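Local coordinates for NeuRonal IgCAM-5 (Caenorhabditis elegans, PDB 6ON6), which is a neuronal cell-surface receptor of the immunoglobulin superfamily that forms homodimers through its first Ig domain and probably serves in cell adhesion and neural wiring, at residues N90-I95 and L102-L107. Sequence-based numbering, arbitrary orientation.
Sequences NYSCQI and LSTGEL. With NAG (2-acetamido-2-deoxy-beta-D-glucopyranose), chain C.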
# COMPACT_ATOMS: atom_id res chain seq x y z
N ASN A 90 -3.43 -4.24 12.13
CA ASN A 90 -1.98 -4.25 12.04
C ASN A 90 -1.49 -3.20 11.06
O ASN A 90 -1.98 -3.12 9.93
CB ASN A 90 -1.48 -5.62 11.58
CG ASN A 90 -1.44 -6.60 12.70
OD1 ASN A 90 -0.83 -6.33 13.74
ND2 ASN A 90 -2.07 -7.74 12.51
N TYR A 91 -0.57 -2.38 11.52
CA TYR A 91 -0.04 -1.27 10.75
C TYR A 91 1.40 -1.60 10.46
O TYR A 91 2.14 -2.00 11.37
CB TYR A 91 -0.12 0.05 11.54
CG TYR A 91 -1.58 0.48 11.72
CD1 TYR A 91 -2.39 -0.15 12.66
CD2 TYR A 91 -2.18 1.45 10.88
CE1 TYR A 91 -3.76 0.21 12.81
CE2 TYR A 91 -3.52 1.79 11.06
CZ TYR A 91 -4.25 1.16 11.99
OH TYR A 91 -5.57 1.55 12.07
N SER A 92 1.81 -1.41 9.22
CA SER A 92 3.19 -1.73 8.89
C SER A 92 3.86 -0.56 8.17
O SER A 92 3.22 0.21 7.45
CB SER A 92 3.22 -3.07 8.14
OG SER A 92 2.76 -2.88 6.84
N CYS A 93 5.15 -0.37 8.40
CA CYS A 93 5.89 0.54 7.53
C CYS A 93 6.79 -0.33 6.69
O CYS A 93 7.32 -1.33 7.18
CB CYS A 93 6.68 1.63 8.27
SG CYS A 93 8.13 1.10 9.00
N GLN A 94 6.90 0.01 5.42
CA GLN A 94 7.67 -0.81 4.50
C GLN A 94 8.52 0.06 3.61
O GLN A 94 8.13 1.18 3.26
CB GLN A 94 6.75 -1.78 3.77
CG GLN A 94 5.83 -1.16 2.86
CD GLN A 94 4.79 -2.18 2.36
OE1 GLN A 94 4.00 -2.72 3.14
NE2 GLN A 94 4.84 -2.49 1.09
N ILE A 95 9.77 -0.40 3.35
CA ILE A 95 10.72 0.33 2.53
C ILE A 95 11.00 -0.49 1.29
O ILE A 95 11.04 -1.72 1.37
CB ILE A 95 12.03 0.47 3.31
CG1 ILE A 95 11.75 0.93 4.75
CG2 ILE A 95 12.90 1.47 2.62
CD1 ILE A 95 12.91 0.72 5.71
N LEU A 102 10.60 -4.13 6.54
CA LEU A 102 9.33 -3.71 7.12
C LEU A 102 9.26 -4.03 8.60
O LEU A 102 10.07 -4.79 9.15
CB LEU A 102 8.17 -4.35 6.37
CG LEU A 102 7.93 -5.85 6.40
CD1 LEU A 102 7.07 -6.22 7.60
CD2 LEU A 102 7.22 -6.21 5.12
N SER A 103 8.33 -3.36 9.26
CA SER A 103 8.09 -3.49 10.68
C SER A 103 6.58 -3.29 10.87
O SER A 103 5.97 -2.40 10.25
CB SER A 103 8.81 -2.37 11.40
OG SER A 103 8.72 -2.53 12.79
N THR A 104 5.98 -4.09 11.76
CA THR A 104 4.53 -4.11 11.97
C THR A 104 4.20 -4.03 13.45
O THR A 104 4.88 -4.64 14.30
CB THR A 104 3.96 -5.41 11.46
OG1 THR A 104 4.31 -5.58 10.08
CG2 THR A 104 2.40 -5.41 11.57
N GLY A 105 3.14 -3.29 13.78
CA GLY A 105 2.63 -3.28 15.13
C GLY A 105 1.11 -3.30 15.11
O GLY A 105 0.47 -2.95 14.11
N GLU A 106 0.53 -3.76 16.21
CA GLU A 106 -0.92 -3.90 16.32
C GLU A 106 -1.52 -2.75 17.10
O GLU A 106 -0.95 -2.27 18.09
CB GLU A 106 -1.27 -5.19 17.06
CG GLU A 106 -2.74 -5.57 16.93
CD GLU A 106 -3.01 -7.08 17.10
OE1 GLU A 106 -2.08 -7.86 17.42
OE2 GLU A 106 -4.18 -7.47 16.91
N LEU A 107 -2.72 -2.30 16.67
CA LEU A 107 -3.53 -1.38 17.45
C LEU A 107 -4.71 -2.17 17.99
O LEU A 107 -5.51 -2.71 17.22
CB LEU A 107 -4.01 -0.22 16.61
CG LEU A 107 -4.96 0.78 17.30
CD1 LEU A 107 -4.31 1.39 18.53
CD2 LEU A 107 -5.37 1.89 16.36
C1 NAG C . -2.01 -8.72 13.57
C2 NAG C . -3.36 -9.41 13.78
C3 NAG C . -3.24 -10.54 14.80
C4 NAG C . -2.08 -11.47 14.47
C5 NAG C . -0.80 -10.67 14.26
C6 NAG C . 0.37 -11.51 13.81
C7 NAG C . -5.55 -8.32 13.66
C8 NAG C . -5.85 -9.26 12.53
N2 NAG C . -4.34 -8.44 14.22
O3 NAG C . -4.45 -11.28 14.81
O4 NAG C . -1.88 -12.40 15.53
O5 NAG C . -1.02 -9.69 13.24
O6 NAG C . 1.60 -10.80 13.90
O7 NAG C . -6.36 -7.48 14.04
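The Tyr91 ring has Gly105 O at one edge, near its plane, while Leu107 approaches obliquely, its CB 3.8 Å from Tyr91 CE1. Phe26 of the opposing sheet meets the same ring, the two planes about 20° apart, and the Tyr91 hydroxyl is hydrogen-bonded to Asp87 O. On the other face of the sheet, Asn90 CG is anti to its carbonyl carbon (chi1 -81°), which brings the amide alongside Glu106, OD1 3.5 Å from Glu106 CB. Asn90 ND2 bears the N-linked glycan, bonded to NAG C1 at 1.4 Å. Glu106 is extended and its OE2 accepts a hydrogen bond from NAG N2 at 2.9 Å, so both strands hold the first sugar. With an alanine here instead of Glu106, the acetamido N-H is likely to lose this acceptor, and the sugar would be freer to turn. Thr104 OG1 lies 3.4 Å from Ser92 CB. The backbones pair through Tyr91 with Gly105 and Cys93 with Ser103, two bonds each; Cys93 also forms the disulfide to Cys28 across the sandwich. This is the F-G hairpin of an immunoglobulin domain: one face lies in the core, while Leu102, Gln94, Thr104 and Ser92 on the other pack on the second subunit, with the glycan at the Asn90 end.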